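Local coordinates for protein GH62 hydrolase (Scytalidium thermophilum, PDB 4PVA) that probably releases arabinose side groups from arabinoxylan, acting as an alpha-L-arabinofuranosidase of glycoside hydrolase family 62, at residues 298-301 with 306-309; 142-147 with 191-196; 282-285 with 289-292; 30-35 with 77-82; 71-76 with 129-134. All blocks are in the same frame, centred on the assembly; numbering follows the deposited sequence.

Contact 1: residues 298-301 with 306-309; sequences VIRT and TLTL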
# COMPACT_ATOMS: atom_id res chain seq x y z
N VAL A 298 2.14 -4.43 -4.72
CA VAL A 298 2.98 -5.05 -5.75
C VAL A 298 4.45 -4.76 -5.48
O VAL A 298 4.84 -3.60 -5.20
CB VAL A 298 2.58 -4.50 -7.15
CG1 VAL A 298 3.50 -5.06 -8.24
CG2 VAL A 298 1.13 -4.81 -7.45
N ILE A 299 5.29 -5.76 -5.60
CA ILE A 299 6.74 -5.56 -5.51
C ILE A 299 7.21 -4.91 -6.79
O ILE A 299 7.09 -5.48 -7.88
CB ILE A 299 7.48 -6.89 -5.28
CG1 ILE A 299 6.96 -7.62 -4.05
CG2 ILE A 299 8.98 -6.61 -5.12
CD1 ILE A 299 7.61 -8.97 -3.82
N ARG A 300 7.75 -3.71 -6.69
CA ARG A 300 8.09 -2.94 -7.88
C ARG A 300 9.59 -3.02 -8.22
O ARG A 300 10.46 -2.87 -7.36
CB ARG A 300 7.66 -1.49 -7.68
CG ARG A 300 6.17 -1.31 -7.87
CD ARG A 300 5.72 0.06 -7.40
NE ARG A 300 5.60 0.14 -5.94
CZ ARG A 300 6.39 0.85 -5.12
NH1 ARG A 300 7.32 1.69 -5.59
NH2 ARG A 300 6.16 0.78 -3.82
N THR A 301 9.89 -3.21 -9.51
CA THR A 301 11.24 -3.04 -10.06
C THR A 301 11.44 -1.70 -10.72
O THR A 301 12.60 -1.27 -10.87
CB THR A 301 11.55 -4.14 -11.11
OG1 THR A 301 10.52 -4.14 -12.09
CG2 THR A 301 11.62 -5.48 -10.42
N THR A 306 6.33 7.32 -10.51
CA THR A 306 5.21 7.04 -11.39
C THR A 306 4.47 5.73 -11.03
O THR A 306 3.43 5.45 -11.60
CB THR A 306 5.63 7.01 -12.89
OG1 THR A 306 6.52 5.93 -13.13
CG2 THR A 306 6.28 8.34 -13.31
N LEU A 307 5.04 4.92 -10.13
CA LEU A 307 4.37 3.70 -9.64
C LEU A 307 3.95 2.83 -10.83
O LEU A 307 2.83 2.31 -10.92
CB LEU A 307 3.20 4.05 -8.73
CG LEU A 307 3.54 4.33 -7.26
CD1 LEU A 307 4.10 3.12 -6.56
CD2 LEU A 307 4.50 5.52 -7.08
N THR A 308 4.91 2.62 -11.73
CA THR A 308 4.71 1.86 -12.95
C THR A 308 4.97 0.36 -12.76
O THR A 308 5.97 -0.02 -12.18
CB THR A 308 5.56 2.42 -14.09
OG1 THR A 308 5.26 3.81 -14.27
CG2 THR A 308 5.30 1.69 -15.40
N LEU A 309 4.05 -0.45 -13.29
CA LEU A 309 4.17 -1.90 -13.35
C LEU A 309 4.39 -2.35 -14.79
O LEU A 309 3.71 -1.90 -15.69
CB LEU A 309 2.90 -2.58 -12.81
CG LEU A 309 2.44 -2.14 -11.42
CD1 LEU A 309 1.27 -2.98 -11.00
CD2 LEU A 309 3.55 -2.24 -10.40
O HOH W 1 7.58 -2.06 -11.18
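The guanidinium of Arg300 carries methyl CD1 of Leu307 over one face, 3.3 Å above its plane and shifted toward the rim, while NH2 forms a salt bridge with Glu297 OE1 and a hydrogen bond to the backbone oxygen of Val105. This buried packing joins two sheets of the five-bladed beta-propeller expected of the family: 298-301 leaves strand 296-298, and 306-309 ends in strand 308-309, which lies beside strand 222-229. The Arg300 chain bends at chi3 (-78°), bringing NE to 3.4 Å from Leu307 CD1. Lower down the same side chain, Arg300 CG rests 3.8 Å from Leu309 CD2. That methyl also meets Val298 tip to tip, 3.6 Å from CG1, the branch that points anti to the valine nitrogen (chi1 176°). A leucine in place of Arg300 would probably leave Glu297 without its ionic mate and the Val105 carbonyl without this donor, in a buried setting. A water spans the two backbones: it donates to Thr308 O at 2.8 Å and accepts a weak bond from Thr301 N at 3.1 Å.

Contact 2: residues 142-147 with 191-196; sequences VFYPNG and YRSQTT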
# COMPACT_ATOMS: atom_id res chain seq x y z
N VAL A 142 4.63 16.52 7.23
CA VAL A 142 3.26 16.24 6.79
C VAL A 142 2.94 16.92 5.47
O VAL A 142 3.48 17.99 5.12
CB VAL A 142 2.22 16.57 7.86
CG1 VAL A 142 2.49 15.71 9.09
CG2 VAL A 142 2.18 18.06 8.18
N PHE A 143 2.06 16.29 4.69
CA PHE A 143 1.59 16.85 3.43
C PHE A 143 0.59 17.98 3.62
O PHE A 143 0.40 18.76 2.69
CB PHE A 143 0.98 15.77 2.52
CG PHE A 143 1.98 14.83 1.91
CD1 PHE A 143 2.73 15.22 0.84
CD2 PHE A 143 2.15 13.53 2.40
CE1 PHE A 143 3.62 14.37 0.24
CE2 PHE A 143 3.05 12.68 1.82
CZ PHE A 143 3.79 13.09 0.74
N TYR A 144 -0.13 17.99 4.74
CA TYR A 144 -1.16 18.98 5.02
C TYR A 144 -0.75 19.74 6.26
O TYR A 144 -1.05 19.34 7.37
CB TYR A 144 -2.53 18.33 5.21
CG TYR A 144 -2.99 17.51 4.00
CD1 TYR A 144 -3.67 18.10 2.94
CD2 TYR A 144 -2.77 16.14 3.95
CE1 TYR A 144 -4.13 17.35 1.88
CE2 TYR A 144 -3.22 15.37 2.88
CZ TYR A 144 -3.91 15.99 1.86
OH TYR A 144 -4.42 15.21 0.84
N PRO A 145 0.02 20.84 6.08
CA PRO A 145 0.62 21.55 7.23
C PRO A 145 -0.37 22.02 8.30
O PRO A 145 0.02 22.14 9.47
CB PRO A 145 1.33 22.73 6.58
CG PRO A 145 1.58 22.31 5.19
CD PRO A 145 0.40 21.46 4.81
N ASN A 146 -1.61 22.30 7.94
CA ASN A 146 -2.57 22.80 8.94
C ASN A 146 -3.36 21.70 9.60
O ASN A 146 -4.16 22.00 10.49
CB ASN A 146 -3.50 23.83 8.31
CG ASN A 146 -2.75 25.03 7.85
OD1 ASN A 146 -1.92 25.56 8.59
ND2 ASN A 146 -2.94 25.41 6.60
N GLY A 147 -3.16 20.44 9.20
CA GLY A 147 -3.92 19.36 9.81
C GLY A 147 -4.92 18.70 8.87
O GLY A 147 -4.88 18.84 7.63
N TYR A 191 -10.29 9.71 -1.06
CA TYR A 191 -9.94 11.10 -1.28
C TYR A 191 -8.71 11.21 -2.15
O TYR A 191 -7.88 10.33 -2.14
CB TYR A 191 -9.67 11.85 0.01
CG TYR A 191 -10.80 11.80 1.02
CD1 TYR A 191 -11.79 12.75 1.01
CD2 TYR A 191 -10.87 10.84 2.00
CE1 TYR A 191 -12.85 12.71 1.94
CE2 TYR A 191 -11.91 10.80 2.92
CZ TYR A 191 -12.88 11.72 2.87
OH TYR A 191 -13.91 11.72 3.86
N ARG A 192 -8.58 12.35 -2.83
CA ARG A 192 -7.41 12.64 -3.67
C ARG A 192 -7.10 14.11 -3.65
O ARG A 192 -7.95 14.95 -3.92
CB ARG A 192 -7.68 12.22 -5.11
CG ARG A 192 -6.50 12.36 -6.08
CD ARG A 192 -6.95 12.29 -7.55
NE ARG A 192 -7.84 13.38 -7.87
CZ ARG A 192 -7.47 14.63 -8.02
NH1 ARG A 192 -6.19 14.97 -8.06
NH2 ARG A 192 -8.38 15.57 -8.18
N SER A 193 -5.84 14.41 -3.36
CA SER A 193 -5.24 15.76 -3.51
C SER A 193 -4.19 15.72 -4.60
O SER A 193 -3.72 14.65 -4.99
CB SER A 193 -4.58 16.24 -2.23
OG SER A 193 -5.55 16.46 -1.19
N GLN A 194 -3.75 16.90 -5.04
CA GLN A 194 -2.68 16.98 -6.02
C GLN A 194 -1.79 18.18 -5.78
O GLN A 194 -2.18 19.17 -5.17
CB GLN A 194 -3.25 17.03 -7.44
CG GLN A 194 -4.08 18.27 -7.70
CD GLN A 194 -4.72 18.27 -9.05
OE1 GLN A 194 -5.44 17.35 -9.41
NE2 GLN A 194 -4.47 19.32 -9.80
N THR A 195 -0.60 18.06 -6.35
CA THR A 195 0.34 19.19 -6.48
C THR A 195 1.16 18.94 -7.73
O THR A 195 1.06 17.92 -8.37
CB THR A 195 1.22 19.33 -5.23
OG1 THR A 195 1.89 20.61 -5.32
CG2 THR A 195 2.22 18.23 -5.10
N THR A 196 1.97 19.89 -8.17
CA THR A 196 2.81 19.66 -9.34
C THR A 196 4.08 18.92 -8.95
O THR A 196 4.54 18.99 -7.80
CB THR A 196 3.19 20.97 -10.04
OG1 THR A 196 4.01 21.73 -9.16
CG2 THR A 196 1.95 21.73 -10.46
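Tyr144 reaches from its loop to Ser193 through one short hydrogen bond, OH to OG at 2.6 Å, and this buried end is where the contact is tight. Ser193 OG lies at the edge of the tyrosine ring, in its plane and 3.5 Å from CZ, and Ser193 CB comes to 3.2 Å from Tyr144 OH. The serine oxygen has a second partner in the backbone oxygen of Ser205. Tyr144 CG stands anti to its own carbonyl carbon (chi1 -57°), which sends the ring inward, where it touches Leu181 and Pro149 and meets the ring of Trp161. Two sheets of the beta-propeller are linked here: 142-147 follows the outermost strand 141-142 of one, and Ser193 sits on strand 189-196, the third strand of the next sheet. On the opposite face of that strand Arg192 and Gln194 pair with each other, NH1 donating to a lone pair of OE1 at 2.8 Å (N-H...acceptor angle 147°), with the oxygen 21° out of the guanidinium plane. The same arginine makes a salt bridge to Asp262. The other end of the contact is loose. Behind Tyr144 the chain makes a type I beta turn, closed by Gly147 N donating to Tyr144 O at 3.0 Å, and its corner residues Pro145 and Asn146 are exposed at the surface. The backbone angles of Gly147 would drive a beta carbon against the preceding carbonyl oxygen and by themselves call for glycine, well away from strand 189-196.

Contact 3: residues 282-285 with 289-292; sequences VVFE and WTKS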
# COMPACT_ATOMS: atom_id res chain seq x y z
N VAL A 282 -7.30 -17.07 -5.40
CA VAL A 282 -5.97 -17.36 -4.91
C VAL A 282 -5.92 -18.80 -4.54
O VAL A 282 -6.73 -19.26 -3.76
CB VAL A 282 -5.61 -16.47 -3.71
CG1 VAL A 282 -4.31 -16.90 -3.05
CG2 VAL A 282 -5.53 -15.00 -4.08
N VAL A 283 -4.96 -19.52 -5.12
CA VAL A 283 -4.76 -20.94 -4.81
C VAL A 283 -3.59 -21.04 -3.86
O VAL A 283 -2.47 -20.58 -4.14
CB VAL A 283 -4.47 -21.76 -6.08
CG1 VAL A 283 -4.18 -23.20 -5.72
CG2 VAL A 283 -5.64 -21.70 -7.04
N PHE A 284 -3.84 -21.62 -2.70
CA PHE A 284 -2.80 -21.95 -1.77
C PHE A 284 -2.28 -23.30 -2.19
O PHE A 284 -2.87 -24.34 -1.88
CB PHE A 284 -3.30 -21.91 -0.32
CG PHE A 284 -3.69 -20.53 0.13
CD1 PHE A 284 -4.86 -19.92 -0.31
CD2 PHE A 284 -2.82 -19.77 0.87
CE1 PHE A 284 -5.18 -18.62 0.06
CE2 PHE A 284 -3.13 -18.48 1.25
CZ PHE A 284 -4.29 -17.89 0.82
N GLU A 285 -1.24 -23.32 -3.00
CA GLU A 285 -0.70 -24.58 -3.47
C GLU A 285 0.01 -25.36 -2.39
O GLU A 285 0.20 -26.56 -2.50
CB GLU A 285 0.18 -24.41 -4.76
CG GLU A 285 -0.63 -24.21 -6.04
CD GLU A 285 0.21 -24.05 -7.30
OE1 GLU A 285 1.37 -23.64 -7.15
OE2 GLU A 285 -0.32 -24.34 -8.43
N TRP A 289 -3.43 -20.69 5.04
CA TRP A 289 -3.23 -20.07 6.35
C TRP A 289 -4.03 -18.79 6.56
O TRP A 289 -4.01 -18.21 7.63
CB TRP A 289 -1.73 -19.77 6.55
CG TRP A 289 -1.17 -18.86 5.48
CD1 TRP A 289 -0.81 -19.21 4.21
CD2 TRP A 289 -0.88 -17.46 5.60
NE1 TRP A 289 -0.35 -18.11 3.52
CE2 TRP A 289 -0.35 -17.04 4.37
CE3 TRP A 289 -0.99 -16.53 6.65
CZ2 TRP A 289 0.05 -15.74 4.13
CZ3 TRP A 289 -0.59 -15.22 6.40
CH2 TRP A 289 -0.08 -14.85 5.14
N THR A 290 -4.72 -18.32 5.54
CA THR A 290 -5.52 -17.11 5.63
C THR A 290 -6.66 -17.19 4.63
O THR A 290 -6.51 -17.83 3.57
CB THR A 290 -4.64 -15.87 5.34
OG1 THR A 290 -5.40 -14.66 5.50
CG2 THR A 290 -4.05 -15.92 3.94
N LYS A 291 -7.79 -16.61 4.97
CA LYS A 291 -8.88 -16.39 4.01
C LYS A 291 -8.98 -14.94 3.55
O LYS A 291 -9.77 -14.61 2.72
CB LYS A 291 -10.23 -16.79 4.60
CG LYS A 291 -10.26 -18.27 4.87
CD LYS A 291 -11.58 -18.77 5.39
CE LYS A 291 -11.61 -20.28 5.37
NZ LYS A 291 -12.90 -20.78 5.90
N SER A 292 -8.12 -14.10 4.12
CA SER A 292 -8.03 -12.68 3.80
C SER A 292 -6.77 -12.40 3.03
O SER A 292 -5.69 -12.85 3.38
CB SER A 292 -8.04 -11.87 5.09
OG SER A 292 -9.38 -11.76 5.55
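Phe284 turns an edge toward the indole of Trp289 in an offset T-shaped pair that fastens strand 282-284 to the loop following it. The strand is an outermost one of a five-stranded propeller sheet that also holds strand 26-28, from near the N terminus, and strand 336-341, from the C terminus. In the aromatic pair the planes stand at 85°, and the centroids of the Phe284 ring and the five-membered ring of Trp289 are 5.4 Å apart. Phe284 CE2 leads, 3.6 Å from Trp289 NE1, which lies near the plane of the phenyl ring. With Trp289 CG between the backbone N and the carbonyl carbon (chi1 59°), the indole is turned so that one face meets the Phe284 edge, and its NE1 is hydrogen-bonded to the backbone oxygen of Thr29.

Aliphatic packing comes from Thr290, whose CG2 does double duty. It sits 3.8 Å above the Trp289 plane, over the centre of the ring, and 3.7 Å from Phe284 CZ. A serine in place of Phe284 would probably open a gap between strand and loop, leaving the Trp289 face without the phenyl edge and the Thr290 methyl packed on the indole alone.

The polar contacts gather at Thr290. Its backbone oxygen, 3.5 Å from Phe284 CZ, accepts from Lys288 NZ. Thr290 OG1 also takes the backbone N-H of Val322. The same hydroxyl donates at 2.8 Å to Ser292 O, in the carbonyl plane and on a lone pair, with a C=O...donor angle of 123°.

Contact 4: residues 30-35 with 77-82; sequences GPLVFP and TDFAEA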
# COMPACT_ATOMS: atom_id res chain seq x y z
N GLY A 30 2.92 -19.89 1.65
CA GLY A 30 2.58 -19.85 3.06
C GLY A 30 3.04 -18.53 3.66
O GLY A 30 3.49 -17.62 2.96
N PRO A 31 2.91 -18.39 4.98
CA PRO A 31 3.37 -17.18 5.63
C PRO A 31 4.85 -17.05 5.53
O PRO A 31 5.55 -18.02 5.77
CB PRO A 31 2.88 -17.33 7.06
CG PRO A 31 2.80 -18.82 7.26
CD PRO A 31 2.50 -19.44 5.92
N LEU A 32 5.34 -15.87 5.17
CA LEU A 32 6.75 -15.66 4.94
C LEU A 32 7.46 -14.82 5.98
O LEU A 32 8.69 -14.96 6.15
CB LEU A 32 6.96 -14.96 3.60
CG LEU A 32 6.51 -15.69 2.35
CD1 LEU A 32 6.75 -14.80 1.12
CD2 LEU A 32 7.20 -17.01 2.17
N VAL A 33 6.75 -13.92 6.66
CA VAL A 33 7.37 -13.04 7.64
C VAL A 33 6.51 -12.94 8.89
O VAL A 33 5.33 -12.58 8.81
CB VAL A 33 7.66 -11.63 7.10
CG1 VAL A 33 8.39 -10.80 8.15
CG2 VAL A 33 8.47 -11.69 5.84
N PHE A 34 7.12 -13.33 10.02
CA PHE A 34 6.52 -13.36 11.33
C PHE A 34 7.15 -12.26 12.20
O PHE A 34 8.27 -11.83 11.96
CB PHE A 34 6.80 -14.72 12.03
CG PHE A 34 6.06 -15.87 11.46
CD1 PHE A 34 6.38 -16.38 10.19
CD2 PHE A 34 5.05 -16.47 12.17
CE1 PHE A 34 5.69 -17.47 9.68
CE2 PHE A 34 4.35 -17.55 11.66
CZ PHE A 34 4.66 -18.03 10.41
N PRO A 35 6.45 -11.84 13.26
CA PRO A 35 7.11 -11.04 14.26
C PRO A 35 8.31 -11.77 14.87
O PRO A 35 8.31 -13.01 14.95
CB PRO A 35 6.05 -10.88 15.34
CG PRO A 35 4.79 -11.23 14.74
CD PRO A 35 5.08 -12.17 13.62
N THR A 77 17.11 -11.76 -0.25
CA THR A 77 17.19 -12.15 -1.64
C THR A 77 16.32 -13.33 -2.01
O THR A 77 16.10 -13.55 -3.18
CB THR A 77 18.65 -12.51 -2.03
OG1 THR A 77 19.13 -13.59 -1.20
CG2 THR A 77 19.54 -11.32 -1.83
N ASP A 78 15.81 -14.03 -1.03
CA ASP A 78 15.07 -15.27 -1.23
C ASP A 78 13.85 -15.28 -0.32
O ASP A 78 13.96 -15.24 0.86
CB ASP A 78 16.04 -16.42 -0.88
CG ASP A 78 15.46 -17.80 -1.02
OD1 ASP A 78 14.27 -18.04 -0.93
OD2 ASP A 78 16.33 -18.69 -1.17
N PHE A 79 12.65 -15.37 -0.93
CA PHE A 79 11.43 -15.32 -0.16
C PHE A 79 11.40 -16.32 0.98
O PHE A 79 10.87 -16.03 2.04
CB PHE A 79 10.20 -15.54 -1.01
CG PHE A 79 9.88 -14.40 -1.92
CD1 PHE A 79 9.43 -13.20 -1.40
CD2 PHE A 79 10.01 -14.53 -3.29
CE1 PHE A 79 9.16 -12.14 -2.26
CE2 PHE A 79 9.70 -13.49 -4.14
CZ PHE A 79 9.30 -12.28 -3.61
N ALA A 80 11.96 -17.50 0.75
CA ALA A 80 11.96 -18.54 1.78
C ALA A 80 12.85 -18.24 2.97
O ALA A 80 12.72 -18.88 4.02
CB ALA A 80 12.36 -19.87 1.18
N GLU A 81 13.74 -17.27 2.81
CA GLU A 81 14.65 -16.79 3.86
C GLU A 81 14.25 -15.44 4.44
O GLU A 81 14.90 -14.93 5.34
CB GLU A 81 16.11 -16.73 3.35
CG GLU A 81 16.65 -18.07 2.88
CD GLU A 81 16.58 -19.14 3.96
OE1 GLU A 81 16.76 -18.80 5.15
OE2 GLU A 81 16.31 -20.31 3.61
N ALA A 82 13.16 -14.85 3.94
CA ALA A 82 12.70 -13.55 4.45
C ALA A 82 12.46 -13.54 5.94
O ALA A 82 12.70 -12.53 6.61
CB ALA A 82 11.42 -13.12 3.73
O HOH W 2 10.36 -16.61 4.71
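Leu32 and Phe79 pass each other at a slant, the leucine methyl CD1 lying 4.0 Å from ring carbon CD1 of Phe79. Leu32 is stretched out, with CD1 anti to CA (chi2 178°), which carries that methyl over to the base of the phenylalanine, 4.1 Å from Phe79 CB. The other branch turns to the backbone: Leu32 CD2 is 3.8 Å from Phe79 O. Val33 contributes one branch, CG2, which meets Ala82 CB at 3.9 Å. Beside this apolar seam a water donates to two backbone oxygens, Leu32 O and Phe79 O, each at 2.8 Å, and so bridges the two loops. The turn that presents Phe79 is shaped by Asp78, whose OD1 accepts from Ala80 N at 2.9 Å in an Asx turn. Leu32 and Val33 form a classic beta bulge, both facing Leu337 of strand 336-341. From that strand Leu339 touches both Leu32 and Phe79, and the Phe79 ring also meets Tyr57. Val33 packs on Phe74, and Ala82 on Phe76, both on strand 68-76, which puts the seam between two neighbouring sheets of the propeller.

Contact 5: residues 71-76 with 129-134; sequences MVYFNF and PDINDP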
# COMPACT_ATOMS: atom_id res chain seq x y z
N MSE A 71 7.17 0.95 12.60
CA MSE A 71 7.54 0.36 11.30
C MSE A 71 8.92 -0.26 11.34
O MSE A 71 9.77 0.12 12.18
CB MSE A 71 7.42 1.40 10.16
CG MSE A 71 6.00 1.99 10.08
SE MSE A 71 5.77 3.25 8.64
CE MSE A 71 7.15 4.53 9.19
N VAL A 72 9.11 -1.17 10.42
CA VAL A 72 10.38 -1.89 10.27
C VAL A 72 10.82 -1.87 8.83
O VAL A 72 9.97 -1.81 7.92
CB VAL A 72 10.31 -3.37 10.70
CG1 VAL A 72 10.23 -3.49 12.20
CG2 VAL A 72 9.20 -4.17 10.01
N TYR A 73 12.12 -1.93 8.62
CA TYR A 73 12.72 -2.18 7.33
C TYR A 73 13.49 -3.50 7.39
O TYR A 73 14.18 -3.77 8.38
CB TYR A 73 13.66 -1.03 6.96
CG TYR A 73 14.60 -1.38 5.83
CD1 TYR A 73 14.18 -1.36 4.52
CD2 TYR A 73 15.91 -1.77 6.10
CE1 TYR A 73 15.02 -1.69 3.48
CE2 TYR A 73 16.77 -2.13 5.08
CZ TYR A 73 16.34 -2.09 3.77
OH TYR A 73 17.22 -2.45 2.77
N PHE A 74 13.45 -4.27 6.32
CA PHE A 74 14.31 -5.42 6.17
C PHE A 74 14.53 -5.72 4.69
O PHE A 74 13.76 -5.29 3.83
CB PHE A 74 13.76 -6.63 6.94
CG PHE A 74 12.37 -7.05 6.54
CD1 PHE A 74 11.25 -6.38 7.01
CD2 PHE A 74 12.18 -8.15 5.72
CE1 PHE A 74 9.98 -6.81 6.66
CE2 PHE A 74 10.90 -8.57 5.36
CZ PHE A 74 9.81 -7.89 5.84
N ASN A 75 15.57 -6.52 4.40
CA ASN A 75 15.83 -6.93 3.05
C ASN A 75 16.21 -8.40 3.02
O ASN A 75 16.54 -8.99 4.06
CB ASN A 75 16.87 -6.04 2.36
CG ASN A 75 18.23 -6.07 3.05
OD1 ASN A 75 18.86 -7.13 3.18
ND2 ASN A 75 18.70 -4.93 3.47
N PHE A 76 16.12 -8.98 1.84
CA PHE A 76 16.42 -10.39 1.63
C PHE A 76 16.57 -10.61 0.13
O PHE A 76 16.17 -9.77 -0.68
CB PHE A 76 15.32 -11.29 2.23
CG PHE A 76 13.92 -11.02 1.68
CD1 PHE A 76 13.48 -11.65 0.52
CD2 PHE A 76 13.06 -10.14 2.31
CE1 PHE A 76 12.21 -11.40 0.00
CE2 PHE A 76 11.79 -9.91 1.78
CZ PHE A 76 11.38 -10.53 0.64
N PRO A 129 18.39 9.28 1.09
CA PRO A 129 19.04 9.09 -0.20
C PRO A 129 19.43 7.65 -0.54
O PRO A 129 19.67 7.37 -1.70
CB PRO A 129 20.32 9.92 -0.05
CG PRO A 129 20.59 9.88 1.40
CD PRO A 129 19.23 10.06 2.01
N ASP A 130 19.46 6.77 0.45
CA ASP A 130 19.97 5.42 0.27
C ASP A 130 19.10 4.41 0.99
O ASP A 130 19.14 4.28 2.22
CB ASP A 130 21.43 5.31 0.78
CG ASP A 130 22.08 4.00 0.42
OD1 ASP A 130 21.42 3.04 -0.08
OD2 ASP A 130 23.30 3.92 0.62
N ILE A 131 18.36 3.63 0.21
CA ILE A 131 17.42 2.66 0.77
C ILE A 131 18.12 1.61 1.62
O ILE A 131 17.52 1.03 2.50
CB ILE A 131 16.58 2.01 -0.34
CG1 ILE A 131 15.32 1.35 0.23
CG2 ILE A 131 17.40 1.05 -1.17
CD1 ILE A 131 14.35 0.90 -0.87
N ASN A 132 19.41 1.41 1.39
CA ASN A 132 20.16 0.44 2.16
C ASN A 132 20.59 0.93 3.55
O ASN A 132 21.17 0.15 4.32
CB ASN A 132 21.42 0.05 1.38
CG ASN A 132 21.11 -0.71 0.12
OD1 ASN A 132 20.75 -1.88 0.18
ND2 ASN A 132 21.26 -0.05 -1.02
N ASP A 133 20.34 2.21 3.85
CA ASP A 133 20.76 2.82 5.11
C ASP A 133 19.56 3.22 5.96
O ASP A 133 19.20 4.40 6.04
CB ASP A 133 21.59 4.08 4.82
CG ASP A 133 22.80 3.82 3.94
OD1 ASP A 133 23.26 2.64 3.85
OD2 ASP A 133 23.30 4.80 3.35
N PRO A 134 18.91 2.26 6.62
CA PRO A 134 17.65 2.53 7.31
C PRO A 134 17.76 3.48 8.49
O PRO A 134 16.78 4.06 8.91
CB PRO A 134 17.18 1.15 7.75
CG PRO A 134 18.42 0.32 7.79
CD PRO A 134 19.23 0.81 6.64
O HOH W 3 20.76 -2.54 4.49
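Strand 68-76, the third strand of one four-stranded propeller sheet, faces the 129-134 loop of the next sheet mainly through Tyr73, which meets Pro134 and Ile131. The tyrosine and proline side chains cross at about a right angle, and Tyr73 CD2 comes to 3.6 Å from Pro134 CB. Near its outer end the ring passes the backbone of the loop, with Tyr73 CZ 3.6 Å from Ile131 O. Tyr73 CG lies anti to the backbone N (chi1 164°), a setting that extends the ring from the strand toward the loop. Its hydroxyl is hydrogen-bonded to His58 ND1, on the adjoining strand 56-65, and Asn75 ND2 donates to the same Tyr73 OH at 3.0 Å along a nearly straight line (170°), with the oxygen close to the amide plane. These bonds limit how far the phenol can shift.

The loop has its own bracing. Residues 130-133 form a type I beta turn, Asp133 N donating to Asp130 O at 2.9 Å, and Asp130 OD1 adds an Asx turn. That oxygen takes two donors from one residue. Asn132 N approaches at 3.0 Å from above the carboxylate plane, 50° out of it. Asn132 ND2 uses the syn lone pair of Asp130 OD1 at 3.2 Å. Toward the more exposed side a water joins the two segments, donating to Asn132 O at 2.7 Å and accepting a weak bond from Asn75 ND2 at 3.3 Å.

In the fold
From the N terminus, residues 30-35 open contact 4, and 71-76 open contact 5 before contact 4 closes at 77-82; contact 5 closes at 129-134, so the two cross. They also touch. Contact 2 follows in series, its 142-147 loop meeting strand 189-196 on the far side of the chain's centre from contacts 3 and 4. Contacts 3 and 1 then close short local loops late in the chain, and no contact nests in another. Contact 3 touches 30-35 through Trp289 against Gly30 and Pro31, and contact 1 touches 77-82 through Ile299 on Phe79. Contacts 1, 2, 4 and 5 tie neighbouring propeller sheets together.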